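Local coordinates for putative sensory box/GGDEF family protein (Vibrio parahaemolyticus RIMD 2210633, PDB 2P7J), which is probably a diguanylate cyclase that makes cyclic di-GMP from two GTP, represented here by its Cache-type sensor domain rather than by the catalytic GGDEF domain, at residues Q129-G134 with V256-L261; W133-E138 with P150-L155. All coordinates share one frame; numbering follows the deposited sequence.

Interaction 1 of 2, residues Q129-G134 with V256-L261; sequences QISAWG and VSNEPL
Ala132 meets Val256 and Ser257 where two parts of this Cache-type sensor domain come together, a domain whose two sheets beside one long helix are consistent with a double Cache fold. Ala132 lies on strand 131-140 of one sheet. Val256 and Ser257 lie in the loop between strands 246-254 and 260-268 of the other. No direct hydrogen bond joins the two segments, so the first shell is packing. The methyl of Ala132 points at the loop, and its CB lies 3.5 Å from Val256 CG1. That branch is anti to the backbone N of Val256 (chi1 -165°), which turns it to the alanine and to the backbone of Ser131. The Ser257 side chain touches through its carbon. Its CB sits 3.4 Å from Ala132 O and 3.8 Å from Gly134 N, while its CA makes a longer CH...O contact with the same carbonyl.

A water adds a polar link. It donates to Ala132 O at 2.6 Å and accepts from the backbone N of Asn258. Further out, Val256 rests on Gln34 of helix 11-45, the long helix of the domain. Ser131 OG is held by Tyr121 OH on helix 117-123, and Tyr121 also meets the ring of Trp133. Among CA atoms, Ala132 and Ser257 come nearest, at 4.6 Å.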
loop_
_atom_site.group_PDB
_atom_site.type_symbol
_atom_site.label_atom_id
_atom_site.label_comp_id
_atom_site.label_asym_id
_atom_site.label_seq_id
_atom_site.Cartn_x
_atom_site.Cartn_y
_atom_site.Cartn_z
ATOM N N GLN B 129 22.342 -6.178 -22.404
ATOM C CA GLN B 129 21.488 -7.359 -22.282
ATOM C C GLN B 129 20.342 -7.077 -21.298
ATOM O O GLN B 129 20.576 -6.614 -20.161
ATOM C CB GLN B 129 22.270 -8.597 -21.830
ATOM C CG GLN B 129 21.348 -9.795 -21.524
ATOM C CD GLN B 129 22.064 -11.030 -20.987
ATOM O OE1 GLN B 129 23.264 -11.014 -20.763
ATOM N NE2 GLN B 129 21.302 -12.114 -20.759
ATOM N N ILE B 130 19.105 -7.335 -21.748
ATOM C CA ILE B 130 17.919 -7.181 -20.905
ATOM C C ILE B 130 17.499 -8.534 -20.296
ATOM O O ILE B 130 17.212 -9.499 -21.011
ATOM C CB ILE B 130 16.744 -6.585 -21.704
ATOM C CG1 ILE B 130 17.117 -5.210 -22.291
ATOM C CG2 ILE B 130 15.490 -6.502 -20.818
ATOM C CD1 ILE B 130 16.108 -4.669 -23.387
ATOM N N SER B 131 17.485 -8.613 -18.973
ATOM C CA SER B 131 17.023 -9.822 -18.300
ATOM C C SER B 131 16.232 -9.431 -17.038
ATOM O O SER B 131 15.833 -8.270 -16.869
ATOM C CB SER B 131 18.213 -10.728 -17.983
ATOM O OG SER B 131 17.828 -11.949 -17.375
ATOM N N ALA B 132 15.988 -10.404 -16.171
ATOM C CA ALA B 132 15.297 -10.158 -14.922
ATOM C C ALA B 132 15.636 -11.211 -13.899
ATOM O O ALA B 132 15.871 -12.374 -14.192
ATOM C CB ALA B 132 13.767 -10.075 -15.119
ATOM N N TRP B 133 15.685 -10.744 -12.673
ATOM C CA TRP B 133 15.757 -11.572 -11.491
ATOM C C TRP B 133 14.320 -12.034 -11.138
ATOM O O TRP B 133 13.365 -11.232 -11.244
ATOM C CB TRP B 133 16.330 -10.679 -10.370
ATOM C CG TRP B 133 16.641 -11.403 -9.130
ATOM C CD1 TRP B 133 16.143 -11.144 -7.877
ATOM C CD2 TRP B 133 17.510 -12.528 -8.999
ATOM N NE1 TRP B 133 16.671 -12.043 -6.974
ATOM C CE2 TRP B 133 17.509 -12.900 -7.638
ATOM C CE3 TRP B 133 18.303 -13.247 -9.896
ATOM C CZ2 TRP B 133 18.257 -13.973 -7.160
ATOM C CZ3 TRP B 133 19.044 -14.301 -9.424
ATOM C CH2 TRP B 133 19.021 -14.657 -8.073
ATOM N N GLY B 134 14.162 -13.284 -10.718
ATOM C CA GLY B 134 12.901 -13.765 -10.111
ATOM C C GLY B 134 12.088 -12.747 -9.301
ATOM O O GLY B 134 12.603 -11.709 -8.878
ATOM N N VAL B 256 9.935 -13.151 -18.477
ATOM C CA VAL B 256 11.196 -12.390 -18.466
ATOM C C VAL B 256 12.337 -13.119 -17.754
ATOM O O VAL B 256 13.341 -13.407 -18.396
ATOM C CB VAL B 256 11.090 -10.904 -17.947
ATOM C CG1 VAL B 256 12.362 -10.130 -18.333
ATOM C CG2 VAL B 256 9.791 -10.181 -18.474
ATOM N N SER B 257 12.194 -13.415 -16.461
ATOM C CA SER B 257 13.212 -14.194 -15.761
ATOM C C SER B 257 13.211 -15.625 -16.278
ATOM O O SER B 257 12.236 -16.072 -16.877
ATOM C CB SER B 257 13.010 -14.188 -14.241
ATOM O OG SER B 257 11.831 -14.881 -13.888
ATOM N N ASN B 258 14.307 -16.337 -16.035
ATOM C CA ASN B 258 14.458 -17.712 -16.532
ATOM C C ASN B 258 13.743 -18.786 -15.678
ATOM O O ASN B 258 13.596 -19.913 -16.095
ATOM C CB ASN B 258 15.947 -18.035 -16.760
ATOM C CG ASN B 258 16.589 -17.126 -17.814
ATOM O OD1 ASN B 258 17.539 -16.389 -17.521
ATOM N ND2 ASN B 258 16.055 -17.154 -19.035
ATOM N N GLU B 259 13.280 -18.402 -14.503
ATOM C CA GLU B 259 12.464 -19.240 -13.644
ATOM C C GLU B 259 11.063 -19.488 -14.266
ATOM O O GLU B 259 10.382 -18.537 -14.680
ATOM C CB GLU B 259 12.284 -18.537 -12.277
ATOM C CG GLU B 259 13.600 -18.070 -11.559
ATOM C CD GLU B 259 14.441 -19.230 -10.980
ATOM O OE1 GLU B 259 15.502 -18.936 -10.365
ATOM O OE2 GLU B 259 14.053 -20.429 -11.121
ATOM N N PRO B 260 10.602 -20.755 -14.291
ATOM C CA PRO B 260 9.203 -20.989 -14.645
ATOM C C PRO B 260 8.264 -20.303 -13.635
ATOM O O PRO B 260 8.582 -20.183 -12.428
ATOM C CB PRO B 260 9.061 -22.508 -14.549
ATOM C CG PRO B 260 10.227 -22.964 -13.658
ATOM C CD PRO B 260 11.321 -21.997 -13.959
ATOM N N LEU B 261 7.151 -19.801 -14.145
ATOM C CA LEU B 261 6.126 -19.187 -13.313
ATOM C C LEU B 261 4.875 -20.015 -13.579
ATOM O O LEU B 261 4.496 -20.234 -14.748
ATOM C CB LEU B 261 5.935 -17.714 -13.719
ATOM C CG LEU B 261 4.934 -16.792 -13.014
ATOM C CD1 LEU B 261 5.294 -16.562 -11.572
ATOM C CD2 LEU B 261 4.817 -15.440 -13.780
HETATM O O HOH W 1 16.663 -14.864 -14.379
#

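Interaction 2 of 2, residues W133-E138 with P150-L155. With SO4 (sulfate ion), chain E.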
loop_
_atom_site.group_PDB
_atom_site.type_symbol
_atom_site.label_atom_id
_atom_site.label_comp_id
_atom_site.label_asym_id
_atom_site.label_seq_id
_atom_site.Cartn_x
_atom_site.Cartn_y
_atom_site.Cartn_z
ATOM N N TRP B 133 15.685 -10.744 -12.673
ATOM C CA TRP B 133 15.757 -11.572 -11.491
ATOM C C TRP B 133 14.320 -12.034 -11.138
ATOM O O TRP B 133 13.365 -11.232 -11.244
ATOM C CB TRP B 133 16.330 -10.679 -10.370
ATOM C CG TRP B 133 16.641 -11.403 -9.130
ATOM C CD1 TRP B 133 16.143 -11.144 -7.877
ATOM C CD2 TRP B 133 17.510 -12.528 -8.999
ATOM N NE1 TRP B 133 16.671 -12.043 -6.974
ATOM C CE2 TRP B 133 17.509 -12.900 -7.638
ATOM C CE3 TRP B 133 18.303 -13.247 -9.896
ATOM C CZ2 TRP B 133 18.257 -13.973 -7.160
ATOM C CZ3 TRP B 133 19.044 -14.301 -9.424
ATOM C CH2 TRP B 133 19.021 -14.657 -8.073
ATOM N N GLY B 134 14.162 -13.284 -10.718
ATOM C CA GLY B 134 12.901 -13.765 -10.111
ATOM C C GLY B 134 12.088 -12.747 -9.301
ATOM O O GLY B 134 12.603 -11.709 -8.878
ATOM N N ILE B 135 10.800 -13.004 -9.109
ATOM C CA ILE B 135 9.957 -12.060 -8.409
ATOM C C ILE B 135 10.361 -12.060 -6.937
ATOM O O ILE B 135 10.628 -13.100 -6.354
ATOM C CB ILE B 135 8.462 -12.400 -8.605
ATOM C CG1 ILE B 135 8.060 -12.133 -10.068
ATOM C CG2 ILE B 135 7.556 -11.606 -7.593
ATOM C CD1 ILE B 135 6.837 -12.880 -10.549
ATOM N N GLU B 136 10.446 -10.886 -6.343
ATOM C CA GLU B 136 10.942 -10.791 -4.985
ATOM C C GLU B 136 10.356 -9.551 -4.330
ATOM O O GLU B 136 10.182 -8.509 -4.982
ATOM C CB GLU B 136 12.475 -10.730 -5.041
ATOM C CG GLU B 136 13.191 -10.709 -3.730
ATOM C CD GLU B 136 14.703 -10.477 -3.894
ATOM O OE1 GLU B 136 15.238 -10.708 -5.013
ATOM O OE2 GLU B 136 15.353 -10.052 -2.899
ATOM N N LEU B 137 10.082 -9.648 -3.038
ATOM C CA LEU B 137 9.562 -8.500 -2.275
ATOM C C LEU B 137 10.522 -7.300 -2.207
ATOM O O LEU B 137 11.748 -7.454 -2.049
ATOM C CB LEU B 137 9.128 -8.937 -0.877
ATOM C CG LEU B 137 8.013 -9.987 -0.827
ATOM C CD1 LEU B 137 7.795 -10.486 0.630
ATOM C CD2 LEU B 137 6.692 -9.474 -1.484
ATOM N N GLU B 138 9.969 -6.098 -2.356
ATOM C CA GLU B 138 10.787 -4.898 -2.239
ATOM C C GLU B 138 11.248 -4.650 -0.795
ATOM O O GLU B 138 10.564 -5.015 0.164
ATOM C CB GLU B 138 10.039 -3.682 -2.754
ATOM C CG GLU B 138 10.039 -3.568 -4.244
ATOM C CD GLU B 138 9.221 -2.415 -4.718
ATOM O OE1 GLU B 138 8.609 -1.736 -3.854
ATOM O OE2 GLU B 138 9.192 -2.175 -5.947
ATOM N N PRO B 150 5.558 -7.470 -4.127
ATOM C CA PRO B 150 6.337 -8.365 -4.989
ATOM C C PRO B 150 6.673 -7.642 -6.296
ATOM O O PRO B 150 5.800 -7.006 -6.912
ATOM C CB PRO B 150 5.405 -9.547 -5.225
ATOM C CG PRO B 150 3.989 -8.983 -4.997
ATOM C CD PRO B 150 4.150 -7.889 -3.971
ATOM N N SER B 151 7.932 -7.724 -6.712
ATOM C CA SER B 151 8.338 -7.024 -7.904
ATOM C C SER B 151 9.243 -7.885 -8.830
ATOM O O SER B 151 10.052 -8.700 -8.356
ATOM C CB SER B 151 8.955 -5.687 -7.481
ATOM O OG SER B 151 9.566 -5.012 -8.546
ATOM N N LEU B 152 9.060 -7.733 -10.150
ATOM C CA LEU B 152 9.948 -8.372 -11.160
ATOM C C LEU B 152 10.881 -7.250 -11.637
ATOM O O LEU B 152 10.436 -6.257 -12.270
ATOM C CB LEU B 152 9.151 -8.908 -12.350
ATOM C CG LEU B 152 9.964 -9.522 -13.503
ATOM C CD1 LEU B 152 10.691 -10.802 -13.079
ATOM C CD2 LEU B 152 9.097 -9.783 -14.718
ATOM N N ARG B 153 12.157 -7.369 -11.289
ATOM C CA ARG B 153 13.096 -6.293 -11.600
ATOM C C ARG B 153 13.718 -6.562 -12.953
ATOM O O ARG B 153 14.389 -7.564 -13.138
ATOM C CB ARG B 153 14.156 -6.173 -10.509
ATOM C CG ARG B 153 13.594 -5.651 -9.217
ATOM C CD ARG B 153 14.497 -5.984 -8.075
ATOM N NE ARG B 153 13.839 -5.645 -6.817
ATOM C CZ ARG B 153 12.980 -6.447 -6.172
ATOM N NH1 ARG B 153 12.663 -7.634 -6.656
ATOM N NH2 ARG B 153 12.426 -6.050 -5.038
ATOM N N ILE B 154 13.449 -5.669 -13.895
ATOM C CA ILE B 154 14.044 -5.691 -15.228
ATOM C C ILE B 154 15.381 -5.030 -15.074
ATOM O O ILE B 154 15.479 -3.987 -14.432
ATOM C CB ILE B 154 13.155 -4.942 -16.262
ATOM C CG1 ILE B 154 11.680 -5.385 -16.121
ATOM C CG2 ILE B 154 13.681 -5.131 -17.707
ATOM C CD1 ILE B 154 11.425 -6.967 -16.282
ATOM N N LEU B 155 16.419 -5.682 -15.594
ATOM C CA LEU B 155 17.812 -5.255 -15.401
ATOM C C LEU B 155 18.484 -5.104 -16.759
ATOM O O LEU B 155 18.375 -5.988 -17.598
ATOM C CB LEU B 155 18.577 -6.275 -14.553
ATOM C CG LEU B 155 17.906 -6.704 -13.230
ATOM C CD1 LEU B 155 18.396 -8.041 -12.736
ATOM C CD2 LEU B 155 18.048 -5.638 -12.121
HETATM S S SO4 E . 14.073 -2.815 -4.243
HETATM O O1 SO4 E . 13.098 -1.747 -3.980
HETATM O O2 SO4 E . 13.829 -3.967 -3.355
HETATM O O3 SO4 E . 13.949 -3.254 -5.665
HETATM O O4 SO4 E . 15.452 -2.277 -4.045
HETATM O O HOH W 2 13.065 -9.320 -8.964
#
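Glu136 and Ser151 form an antiparallel hydrogen-bonded pair between neighbouring strands 131-140 and 150-160 of one sheet in this Cache-type domain. Glu136 N gives to Ser151 O at 3.0 Å, and Ser151 N returns a bond to Glu136 O. On the face with Leu137 and Pro150, the CD2 branch of Leu137 sits against the proline ring, 3.5 Å from Pro150 N. Ile135 forks over the facing strand: CG2 lies against Pro150 CB at 3.8 Å, and CG1 against Leu152 CB. Leu152 CD1 reaches back to Trp133 O.

Arg153 runs along the other face, beside Glu136 and Ser151. Its extended chain carries the guanidinium edge-on to the backbone of residues 136 to 138, with Ser151 CB over one face. Arg153 NH1 and Ser151 N grip Glu136 O from opposite faces of the carbonyl plane. The edge formed by NE and NH2 meets a sulfate, probably from the crystallisation liquor. Lys113, Arg116 and Arg83 also bind this ion, with Tyr118 and the backbone N of Arg139, so the site is probably basic. Glu138 lies across the arginine, its CG 3.5 Å from Arg153 NH2. Arg153 NE makes a nearly straight bond to sulfate O3, 2.7 Å long with an angle of 165° at the hydrogen.

Both interactions use strand 131-140 and share Trp133 and Gly134. Interaction 2 is the more deeply buried, and buries over twice the area: 539 Å² against 238 Å². It joins neighbouring strands within one sheet, through backbone bonds and an arginine that binds a sulfate. Interaction 1 is partly buried and joins that strand to the loop leading into strand 260-268 of the other sheet, by apolar packing and one water bridge. The two contacts touch directly. Ser131 O lies 2.9 Å from Leu155 N, a probable hydrogen bond that carries the strand pairing into 129-134. Leu152 links their apolar parts, with CD1 against Ala132 CB and CD2 3.8 Å from Val256 CG2.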